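Side-chain contacts in tyrosinase (Burkholderia thailandensis, PDB 5ZRD), which hydroxylates monophenols and oxidises the resulting catechols at a pair of copper ions, working efficiently at acidic pH: residues 10-13 with 14-18; 61-65 with 66-70; 246-249 with 250-254; 491-495 with 496-500. All blocks are in the same frame, centred on the assembly; numbering follows the deposited sequence.

Interaction 1. Residues 10-13 with 14-18; sequences VRRS and VRDLQ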
loop_
_atom_site.group_PDB
_atom_site.type_symbol
_atom_site.label_atom_id
_atom_site.label_comp_id
_atom_site.label_asym_id
_atom_site.label_seq_id
_atom_site.Cartn_x
_atom_site.Cartn_y
_atom_site.Cartn_z
ATOM N N VAL A 10 32.410 -0.511 -40.628
ATOM C CA VAL A 10 31.318 -0.175 -41.503
ATOM C C VAL A 10 30.179 -1.186 -41.320
ATOM O O VAL A 10 30.274 -2.294 -41.797
ATOM C CB VAL A 10 31.778 -0.139 -42.972
ATOM C CG1 VAL A 10 30.663 0.361 -43.883
ATOM C CG2 VAL A 10 33.027 0.722 -43.133
ATOM N N ARG A 11 29.099 -0.740 -40.658
ATOM C CA ARG A 11 27.805 -1.443 -40.633
ATOM C C ARG A 11 27.229 -1.416 -42.039
ATOM O O ARG A 11 27.071 -0.335 -42.578
ATOM C CB ARG A 11 26.824 -0.798 -39.647
ATOM C CG ARG A 11 27.107 -1.175 -38.203
ATOM C CD ARG A 11 26.086 -0.705 -37.206
ATOM N NE ARG A 11 26.527 -0.960 -35.842
ATOM C CZ ARG A 11 25.852 -0.547 -34.764
ATOM N NH1 ARG A 11 24.735 0.153 -34.913
ATOM N NH2 ARG A 11 26.300 -0.809 -33.547
ATOM N N ARG A 12 26.919 -2.593 -42.597
ATOM C CA ARG A 12 26.477 -2.692 -43.984
ATOM C C ARG A 12 25.047 -3.266 -44.082
ATOM O O ARG A 12 24.476 -3.854 -43.133
ATOM C CB ARG A 12 27.448 -3.556 -44.795
ATOM C CG ARG A 12 28.823 -2.936 -44.993
ATOM C CD ARG A 12 29.631 -3.627 -46.084
ATOM N NE ARG A 12 30.942 -3.007 -46.271
ATOM C CZ ARG A 12 31.158 -1.772 -46.754
ATOM N NH1 ARG A 12 30.182 -1.094 -47.349
ATOM N NH2 ARG A 12 32.358 -1.218 -46.617
ATOM N N SER A 13 24.458 -3.048 -45.243
ATOM C CA SER A 13 23.124 -3.547 -45.532
ATOM C C SER A 13 23.133 -5.083 -45.569
ATOM O O SER A 13 23.947 -5.671 -46.282
ATOM C CB SER A 13 22.609 -2.989 -46.829
ATOM O OG SER A 13 21.514 -3.753 -47.306
ATOM N N VAL A 14 22.201 -5.706 -44.837
ATOM C CA VAL A 14 22.088 -7.157 -44.770
ATOM C C VAL A 14 21.836 -7.709 -46.176
ATOM O O VAL A 14 22.328 -8.777 -46.534
ATOM C CB VAL A 14 21.009 -7.617 -43.766
ATOM C CG1 VAL A 14 19.687 -7.950 -44.429
ATOM C CG2 VAL A 14 21.485 -8.828 -42.980
ATOM N N ARG A 15 21.081 -6.981 -46.965
ATOM C CA ARG A 15 20.789 -7.420 -48.290
ATOM C C ARG A 15 22.090 -7.492 -49.095
ATOM O O ARG A 15 22.269 -8.421 -49.908
ATOM C CB ARG A 15 19.796 -6.480 -48.965
ATOM C CG ARG A 15 19.699 -6.657 -50.470
ATOM C CD ARG A 15 19.116 -7.996 -50.837
ATOM N NE ARG A 15 18.818 -8.040 -52.257
ATOM C CZ ARG A 15 18.798 -9.151 -52.981
ATOM N NH1 ARG A 15 18.840 -9.066 -54.299
ATOM N NH2 ARG A 15 18.765 -10.332 -52.393
ATOM N N ASP A 16 22.973 -6.514 -48.884
ATOM C CA ASP A 16 24.256 -6.490 -49.570
ATOM C C ASP A 16 25.124 -7.695 -49.141
ATOM O O ASP A 16 25.845 -8.234 -49.985
ATOM C CB ASP A 16 24.973 -5.137 -49.319
ATOM C CG ASP A 16 26.344 -5.038 -49.980
ATOM O OD1 ASP A 16 26.383 -5.162 -51.216
ATOM O OD2 ASP A 16 27.357 -4.821 -49.260
ATOM N N LEU A 17 25.071 -8.095 -47.857
ATOM C CA LEU A 17 25.866 -9.230 -47.373
ATOM C C LEU A 17 25.364 -10.538 -48.010
ATOM O O LEU A 17 26.144 -11.467 -48.216
ATOM C CB LEU A 17 25.802 -9.295 -45.846
ATOM C CG LEU A 17 26.406 -8.107 -45.084
ATOM C CD1 LEU A 17 26.641 -8.441 -43.621
ATOM C CD2 LEU A 17 27.716 -7.634 -45.698
ATOM N N GLN A 18 24.074 -10.606 -48.337
ATOM C CA GLN A 18 23.481 -11.823 -48.837
ATOM C C GLN A 18 23.802 -11.961 -50.324
ATOM O O GLN A 18 23.834 -13.060 -50.843
ATOM C CB GLN A 18 21.967 -11.829 -48.628
ATOM C CG GLN A 18 21.338 -13.214 -48.758
ATOM C CD GLN A 18 19.847 -13.245 -48.492
ATOM O OE1 GLN A 18 19.178 -14.228 -48.786
ATOM N NE2 GLN A 18 19.300 -12.178 -47.933
#

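Interaction 2. Residues 61-65 with 66-70; sequences FQYRK and PVDAL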
loop_
_atom_site.group_PDB
_atom_site.type_symbol
_atom_site.label_atom_id
_atom_site.label_comp_id
_atom_site.label_asym_id
_atom_site.label_seq_id
_atom_site.Cartn_x
_atom_site.Cartn_y
_atom_site.Cartn_z
ATOM N N PHE A 61 10.580 -8.297 -16.427
ATOM C CA PHE A 61 10.298 -7.013 -15.870
ATOM C C PHE A 61 10.808 -6.923 -14.424
ATOM O O PHE A 61 10.843 -7.912 -13.762
ATOM C CB PHE A 61 8.789 -6.758 -15.834
ATOM C CG PHE A 61 8.099 -6.479 -17.152
ATOM C CD1 PHE A 61 8.718 -5.751 -18.163
ATOM C CD2 PHE A 61 6.773 -6.830 -17.328
ATOM C CE1 PHE A 61 8.047 -5.439 -19.332
ATOM C CE2 PHE A 61 6.106 -6.509 -18.496
ATOM C CZ PHE A 61 6.744 -5.824 -19.498
ATOM N N GLN A 62 11.140 -5.705 -13.971
ATOM C CA GLN A 62 11.053 -5.315 -12.585
ATOM C C GLN A 62 9.716 -4.612 -12.316
ATOM O O GLN A 62 9.223 -3.919 -13.153
ATOM C CB GLN A 62 12.178 -4.350 -12.249
ATOM C CG GLN A 62 13.551 -4.956 -12.457
ATOM C CD GLN A 62 14.640 -3.990 -12.067
ATOM O OE1 GLN A 62 15.606 -3.826 -12.808
ATOM N NE2 GLN A 62 14.470 -3.327 -10.921
ATOM N N TYR A 63 9.156 -4.786 -11.128
ATOM C CA TYR A 63 7.868 -4.273 -10.789
ATOM C C TYR A 63 7.975 -3.222 -9.686
ATOM O O TYR A 63 8.959 -3.135 -8.973
ATOM C CB TYR A 63 6.963 -5.407 -10.312
ATOM C CG TYR A 63 6.689 -6.415 -11.392
ATOM C CD1 TYR A 63 5.741 -6.169 -12.378
ATOM C CD2 TYR A 63 7.411 -7.598 -11.458
ATOM C CE1 TYR A 63 5.510 -7.083 -13.396
ATOM C CE2 TYR A 63 7.176 -8.529 -12.457
ATOM C CZ TYR A 63 6.237 -8.259 -13.435
ATOM O OH TYR A 63 6.032 -9.159 -14.425
ATOM N N ARG A 64 6.918 -2.430 -9.615
ATOM C CA ARG A 64 6.663 -1.488 -8.544
ATOM C C ARG A 64 5.357 -1.930 -7.866
ATOM O O ARG A 64 4.223 -1.421 -8.154
ATOM C CB ARG A 64 6.583 -0.058 -9.092
ATOM C CG ARG A 64 7.873 0.461 -9.729
ATOM C CD ARG A 64 7.636 1.758 -10.499
ATOM N NE ARG A 64 8.763 2.164 -11.313
ATOM C CZ ARG A 64 9.509 3.248 -11.116
ATOM N NH1 ARG A 64 9.295 3.999 -10.051
ATOM N NH2 ARG A 64 10.475 3.560 -11.979
ATOM N N LYS A 65 5.539 -2.921 -6.985
ATOM C CA LYS A 65 4.438 -3.590 -6.302
ATOM C C LYS A 65 3.532 -2.560 -5.619
ATOM O O LYS A 65 2.309 -2.707 -5.674
ATOM C CB LYS A 65 4.957 -4.666 -5.334
ATOM C CG LYS A 65 5.134 -6.046 -5.963
ATOM C CD LYS A 65 3.791 -6.675 -6.383
ATOM C CE LYS A 65 3.716 -7.172 -7.818
ATOM N NZ LYS A 65 4.150 -8.586 -7.932
ATOM N N PRO A 66 4.121 -1.519 -4.978
ATOM C CA PRO A 66 3.223 -0.580 -4.313
ATOM C C PRO A 66 2.423 0.237 -5.335
ATOM O O PRO A 66 1.262 0.531 -5.090
ATOM C CB PRO A 66 4.094 0.254 -3.375
ATOM C CG PRO A 66 5.448 -0.455 -3.345
ATOM C CD PRO A 66 5.516 -1.329 -4.581
ATOM N N VAL A 67 2.984 0.512 -6.502
ATOM C CA VAL A 67 2.216 1.191 -7.580
ATOM C C VAL A 67 1.134 0.247 -8.126
ATOM O O VAL A 67 -0.004 0.678 -8.362
ATOM C CB VAL A 67 3.119 1.700 -8.725
ATOM C CG1 VAL A 67 2.320 2.261 -9.872
ATOM C CG2 VAL A 67 4.125 2.732 -8.270
ATOM N N ASP A 68 1.481 -1.002 -8.403
ATOM C CA ASP A 68 0.480 -1.934 -8.989
ATOM C C ASP A 68 -0.771 -2.022 -8.160
ATOM O O ASP A 68 -1.881 -2.242 -8.694
ATOM C CB ASP A 68 1.037 -3.327 -9.110
ATOM C CG ASP A 68 2.237 -3.410 -10.028
ATOM O OD1 ASP A 68 2.266 -2.707 -11.068
ATOM O OD2 ASP A 68 3.139 -4.210 -9.700
ATOM N N ALA A 69 -0.593 -1.825 -6.850
ATOM C CA ALA A 69 -1.660 -1.994 -5.871
ATOM C C ALA A 69 -2.475 -0.716 -5.662
ATOM O O ALA A 69 -3.496 -0.777 -4.965
ATOM C CB ALA A 69 -1.058 -2.438 -4.564
ATOM N N LEU A 70 -2.058 0.418 -6.221
ATOM C CA LEU A 70 -2.797 1.694 -6.015
ATOM C C LEU A 70 -4.235 1.622 -6.576
ATOM O O LEU A 70 -4.491 0.948 -7.571
ATOM C CB LEU A 70 -2.030 2.829 -6.701
ATOM C CG LEU A 70 -0.692 3.196 -6.077
ATOM C CD1 LEU A 70 0.134 4.039 -7.048
ATOM C CD2 LEU A 70 -0.909 3.914 -4.749
#

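Interaction 3. Residues 246-249 with 250-254; sequences SAPN and YTVFS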
loop_
_atom_site.group_PDB
_atom_site.type_symbol
_atom_site.label_atom_id
_atom_site.label_comp_id
_atom_site.label_asym_id
_atom_site.label_seq_id
_atom_site.Cartn_x
_atom_site.Cartn_y
_atom_site.Cartn_z
ATOM N N SER A 246 13.326 15.143 -42.261
ATOM C CA SER A 246 13.132 16.602 -42.278
ATOM C C SER A 246 12.682 17.119 -40.905
ATOM O O SER A 246 12.324 18.290 -40.791
ATOM C CB SER A 246 12.107 17.013 -43.330
ATOM O OG SER A 246 12.603 16.826 -44.651
ATOM N N ALA A 247 12.578 16.282 -39.897
ATOM C CA ALA A 247 12.089 16.823 -38.622
ATOM C C ALA A 247 13.038 17.945 -38.180
ATOM O O ALA A 247 14.217 17.788 -38.287
ATOM C CB ALA A 247 11.963 15.741 -37.582
ATOM N N PRO A 248 12.496 19.094 -37.747
ATOM C CA PRO A 248 13.322 20.291 -37.598
ATOM C C PRO A 248 14.252 20.334 -36.380
ATOM O O PRO A 248 15.119 21.182 -36.330
ATOM C CB PRO A 248 12.312 21.448 -37.439
ATOM C CG PRO A 248 11.079 20.788 -36.838
ATOM C CD PRO A 248 11.055 19.416 -37.505
ATOM N N ASN A 249 14.043 19.521 -35.365
ATOM C CA ASN A 249 14.959 19.539 -34.221
ATOM C C ASN A 249 14.958 18.135 -33.597
ATOM O O ASN A 249 14.072 17.341 -33.873
ATOM C CB ASN A 249 14.580 20.634 -33.218
ATOM C CG ASN A 249 13.204 20.452 -32.600
ATOM O OD1 ASN A 249 12.958 19.493 -31.864
ATOM N ND2 ASN A 249 12.302 21.392 -32.854
ATOM N N TYR A 250 15.920 17.858 -32.740
ATOM C CA TYR A 250 16.099 16.557 -32.156
ATOM C C TYR A 250 14.909 16.209 -31.247
ATOM O O TYR A 250 14.438 15.089 -31.248
ATOM C CB TYR A 250 17.404 16.449 -31.363
ATOM C CG TYR A 250 17.502 15.115 -30.677
ATOM C CD1 TYR A 250 17.746 13.963 -31.398
ATOM C CD2 TYR A 250 17.233 14.981 -29.325
ATOM C CE1 TYR A 250 17.744 12.708 -30.800
ATOM C CE2 TYR A 250 17.220 13.738 -28.709
ATOM C CZ TYR A 250 17.479 12.598 -29.450
ATOM O OH TYR A 250 17.484 11.386 -28.832
ATOM N N THR A 251 14.415 17.151 -30.482
ATOM C CA THR A 251 13.298 16.823 -29.589
ATOM C C THR A 251 12.151 16.169 -30.383
ATOM O O THR A 251 11.694 15.096 -29.991
ATOM C CB THR A 251 12.862 18.029 -28.756
ATOM O OG1 THR A 251 13.995 18.495 -28.017
ATOM C CG2 THR A 251 11.757 17.683 -27.784
ATOM N N VAL A 252 11.731 16.734 -31.515
ATOM C CA VAL A 252 10.539 16.234 -32.155
ATOM C C VAL A 252 10.905 15.141 -33.154
ATOM O O VAL A 252 10.032 14.351 -33.539
ATOM C CB VAL A 252 9.723 17.359 -32.800
ATOM C CG1 VAL A 252 9.338 18.373 -31.748
ATOM C CG2 VAL A 252 10.418 18.015 -33.983
ATOM N N PHE A 253 12.190 15.083 -33.535
ATOM C CA PHE A 253 12.675 13.968 -34.294
ATOM C C PHE A 253 12.621 12.693 -33.447
ATOM O O PHE A 253 12.369 11.604 -33.973
ATOM C CB PHE A 253 14.112 14.177 -34.780
ATOM C CG PHE A 253 14.726 12.989 -35.480
ATOM C CD1 PHE A 253 14.338 12.657 -36.763
ATOM C CD2 PHE A 253 15.614 12.157 -34.825
ATOM C CE1 PHE A 253 14.892 11.560 -37.411
ATOM C CE2 PHE A 253 16.160 11.043 -35.451
ATOM C CZ PHE A 253 15.802 10.748 -36.750
ATOM N N SER A 254 12.860 12.842 -32.145
ATOM C CA SER A 254 13.196 11.719 -31.309
ATOM C C SER A 254 11.986 10.830 -31.010
ATOM O O SER A 254 12.198 9.664 -30.794
ATOM C CB SER A 254 13.838 12.164 -30.030
ATOM O OG SER A 254 12.885 12.786 -29.186
#

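Interaction 4. Residues 491-495 with 496-500; sequences SAMPA and DDVPK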
loop_
_atom_site.group_PDB
_atom_site.type_symbol
_atom_site.label_atom_id
_atom_site.label_comp_id
_atom_site.label_asym_id
_atom_site.label_seq_id
_atom_site.Cartn_x
_atom_site.Cartn_y
_atom_site.Cartn_z
ATOM N N SER A 491 -3.911 16.282 -47.548
ATOM C CA SER A 491 -3.318 16.477 -48.869
ATOM C C SER A 491 -3.832 15.449 -49.887
ATOM O O SER A 491 -3.525 15.591 -51.046
ATOM C CB SER A 491 -1.814 16.413 -48.786
ATOM O OG SER A 491 -1.425 15.198 -48.174
ATOM N N ALA A 492 -4.506 14.375 -49.465
ATOM C CA ALA A 492 -5.098 13.490 -50.444
ATOM C C ALA A 492 -6.313 14.188 -51.072
ATOM O O ALA A 492 -6.760 13.737 -52.090
ATOM C CB ALA A 492 -5.499 12.151 -49.846
ATOM N N MET A 493 -6.827 15.283 -50.508
ATOM C CA MET A 493 -8.095 15.773 -51.035
ATOM C C MET A 493 -7.985 17.173 -51.649
ATOM O O MET A 493 -7.140 17.992 -51.302
ATOM C CB MET A 493 -9.264 15.692 -50.046
ATOM C CG MET A 493 -9.054 16.157 -48.636
ATOM S SD MET A 493 -10.309 15.430 -47.486
ATOM C CE MET A 493 -11.870 15.828 -48.276
ATOM N N PRO A 494 -8.860 17.417 -52.643
ATOM C CA PRO A 494 -9.031 18.736 -53.234
ATOM C C PRO A 494 -9.382 19.748 -52.138
ATOM O O PRO A 494 -10.159 19.441 -51.237
ATOM C CB PRO A 494 -10.192 18.562 -54.225
ATOM C CG PRO A 494 -10.137 17.101 -54.584
ATOM C CD PRO A 494 -9.812 16.454 -53.254
ATOM N N ALA A 495 -8.765 20.921 -52.201
ATOM C CA ALA A 495 -8.829 21.866 -51.100
ATOM C C ALA A 495 -10.285 22.249 -50.813
ATOM O O ALA A 495 -10.687 22.367 -49.653
ATOM C CB ALA A 495 -7.998 23.064 -51.424
ATOM N N ASP A 496 -11.064 22.424 -51.869
ATOM C CA ASP A 496 -12.421 22.876 -51.750
ATOM C C ASP A 496 -13.350 21.784 -51.251
ATOM O O ASP A 496 -14.453 22.068 -50.830
ATOM C CB ASP A 496 -12.907 23.480 -53.066
ATOM C CG ASP A 496 -12.725 22.535 -54.280
ATOM O OD1 ASP A 496 -11.561 22.262 -54.699
ATOM O OD2 ASP A 496 -13.754 22.096 -54.838
ATOM N N ASP A 497 -12.925 20.532 -51.286
ATOM C CA ASP A 497 -13.728 19.433 -50.757
ATOM C C ASP A 497 -13.668 19.273 -49.222
ATOM O O ASP A 497 -14.511 18.575 -48.645
ATOM C CB ASP A 497 -13.294 18.109 -51.372
ATOM C CG ASP A 497 -13.978 17.777 -52.720
ATOM O OD1 ASP A 497 -14.863 18.493 -53.218
ATOM O OD2 ASP A 497 -13.593 16.719 -53.254
ATOM N N VAL A 498 -12.714 19.922 -48.544
ATOM C CA VAL A 498 -12.561 19.730 -47.087
ATOM C C VAL A 498 -13.858 20.050 -46.354
ATOM O O VAL A 498 -14.289 19.236 -45.545
ATOM C CB VAL A 498 -11.388 20.528 -46.496
ATOM C CG1 VAL A 498 -11.452 20.580 -44.978
ATOM C CG2 VAL A 498 -10.069 19.914 -46.948
ATOM N N PRO A 499 -14.495 21.198 -46.645
ATOM C CA PRO A 499 -15.713 21.503 -45.895
ATOM C C PRO A 499 -16.865 20.514 -46.121
ATOM O O PRO A 499 -17.749 20.474 -45.315
ATOM C CB PRO A 499 -16.163 22.872 -46.371
ATOM C CG PRO A 499 -14.902 23.468 -46.930
ATOM C CD PRO A 499 -14.167 22.303 -47.547
ATOM N N LYS A 500 -16.839 19.714 -47.165
ATOM C CA LYS A 500 -17.936 18.804 -47.412
ATOM C C LYS A 500 -17.633 17.404 -46.851
ATOM O O LYS A 500 -18.397 16.465 -47.109
ATOM C CB LYS A 500 -18.149 18.630 -48.912
ATOM C CG LYS A 500 -18.226 19.909 -49.724
ATOM C CD LYS A 500 -18.426 19.571 -51.176
ATOM C CE LYS A 500 -18.314 20.742 -52.119
ATOM N NZ LYS A 500 -17.789 20.269 -53.420
#

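Interaction 1. Residues 10-13 with 14-18
Ser-13 is the N-cap of helix 14-22, and its side chain turns forward to the amides of Arg-15 and Asp-16. Both capping bonds are weak. From Arg-15 N the reach to Ser-13 OG is 3.3 Å at a strongly bent angle, while Asp-16 N points much straighter at the same oxygen (158°) but from 3.5 Å. With the hydroxyl swung opposite its own backbone nitrogen (chi1 163°), OG lies beside the carbonyl carbon, on the helix side, where two N-H groups can share it. The backbone adds a firmer tie: Leu-17 N donates to Ser-13 O at 3.1 Å, approaching in the plane of that carbonyl and closing the first helical turn.

Electrostatics play a looser part. Arg-12 and Asp-16 present opposite charges, but NE of Arg-12 and OD2 of Asp-16 stay 5.0 Å apart and the two flat groups are turned 71° to each other, so any attraction is probably diffuse. Asp-16 also has a long, weak ion pair with Arg-20, one turn further on.

Apolar contact completes the corner. Here strand 9-11, paired with strand 398-400, gives way to the helix, and Val-14 faces Phe-318 of helix 315-334. The Leu-17 branch CD2 meets Arg-12 CB at 4.2 Å.

Interaction 2. Residues 61-65 with 66-70
Asp-68 turns its carboxylate back toward the start of the short helix 65-68, next to Lys-65, and its amide binds the N-cap carbonyl. Asp-68 N donates to Arg-64 O at 2.8 Å, nearly straight along the C=O axis, and Ala-69 N follows with a longer bond to Lys-65 O at 3.3 Å. The carboxylate crowds the same carbonyl: OD2 of Asp-68 lies 3.4 Å from Arg-64 O, and both are acceptors. That OD2 also comes within 3.6 Å of Lys-65 CE and approaches Tyr-63 CB. The lysine chain is bent at three successive torsions, which brings its methylene CE rather than its ammonium group to the acid; NZ of Lys-65 stays 4.8 Å from Asp-68 OD2. On another side of the turn, Arg-64 CB packs against Val-67 CG2 at 3.8 Å, the methyl lying beside the valine's own backbone nitrogen.

Further out, Tyr-78 OH bonds to Asp-68 OD1 and to the amide of Arg-64, joining both ends of the turn, and Asp-160 takes the hydroxyl of Tyr-63. The Arg-64 chain runs extended away from the helix to the carbonyl of Phe-361 and to a salt bridge with Asp-74 of the second subunit. Pro-66 packs on Leu-70 of that same subunit, while Ala-69 meets Ala-69 of the third, so this cap lies where subunits meet. Chemically, the crowding of two acceptors is probably eased by Tyr-78 OH on OD1, with Lys-65 adding at most diffuse attraction.

Interaction 3. Residues 246-249 with 250-254
Asn-249 is the N-cap of helix 250-254, and its OD1 makes the capping bond, accepting from Val-252 N at 3.0 Å. The N-H arrives at 151°, with the donor tilted 31° from the plane of the amide carbonyl. To reach it, CG of Asn-249 stands between its own backbone nitrogen and carbonyl carbon (chi1 62°), folding the amide over the first turn. The same oxygen also brushes Thr-251 CB at 3.4 Å. The backbone carbonyl of the same residue takes a 3.0 Å bond from Phe-253 N to Asn-249 O, in its carbonyl plane, and a second, weak one from Val-252 N, whose hydrogen is thus divided between the two oxygens of one residue.

Apolar side chains close in around this polar cap. Pro-248 CD touches Val-252 CG2 at 3.8 Å, the two side chains crossing at about a right angle. Ala-247 CB comes up to Phe-253 CB at 3.9 Å and lies at the edge of the phenyl ring, in its plane, rather than on a face.

The short helix is wedged among longer ones. Trp-262 of helix 256-265 packs on Pro-248, Asn-249 and Val-252, while Tyr-250 leans on Pro-91 and Thr-92 of helix 90-108 and bonds through its hydroxyl to Val-88 O. Trp-330 of helix 315-334 stacks on the Phe-253 ring and binds the carbonyl of Ala-247; helices 90-108 and 315-334 carry the copper ligands His-94 and His-320 respectively.

Interaction 4. Residues 491-495 with 496-500
Met-493 lays its thioether chain against Asp-497 and Val-498 of the 3-10 turn that begins at Ala-495 and runs to Lys-500, and this is the packed side of the contact. Its CG starts between the backbone nitrogen and the carbonyl carbon (chi1 46°), and a further bend at chi3 carries CE to 3.8 Å from Asp-497 O. Further back along the chain, Met-493 CG meets the methyl CG2 of Val-498 at 4.2 Å. Met-493 and Val-498 are both buried.

Pro-494 forms the middle ground. Its ring edge at CG approaches Asp-497 OD2 to 3.7 Å, a carbon-to-oxygen contact. Asp-497 N donates to Pro-494 O at 3.0 Å, but the donor stands 58° out of the carbonyl plane, far from a lone-pair direction. The next i to i+3 bond, from Val-498 N to Ala-495 O, is straight yet weak at 3.4 Å. Such steps are the signature of 3-10 winding.

The outer side is looser. Ala-495, Asp-496, Pro-499 and Lys-500 are exposed and, like Pro-494, touch a crystal neighbour, so their positions may partly reflect the lattice. Here Lys-500 NZ reaches back to Asp-497 OD1 in a weak salt bridge of 3.4 Å.

The turn belongs to the connection between strands 485-489 and 502-509. Tyr-459 of strand 456-466, an outermost strand of the mixed sheet within this chain, packs on Met-493, Pro-494 and Asp-497, while backbone bonds from Met-493 to Ser-423 and from Ala-495 to Gly-421 tie it to a neighbouring loop.

In the fold
Along the chain the four contacts follow one another without overlap, and none touches another. Interactions 1 and 2 lie on opposite sides of the chain's centre, their own centres about 43 Å apart, and interactions 2 and 4 are the most distant pair at about 49 Å. Interaction 3, about 17 Å from the centre of the chain, is the innermost. Interactions 1 and 3 both pack on helices 90-108 and 315-334, which carry copper ligands, so these two caps border the scaffold of the metal site. Interactions 2 and 3 both fall in the common central tyrosinase domain; interaction 2 lies at subunit boundaries, whereas interaction 4 sits beside the mixed sheet, away from the copper pair.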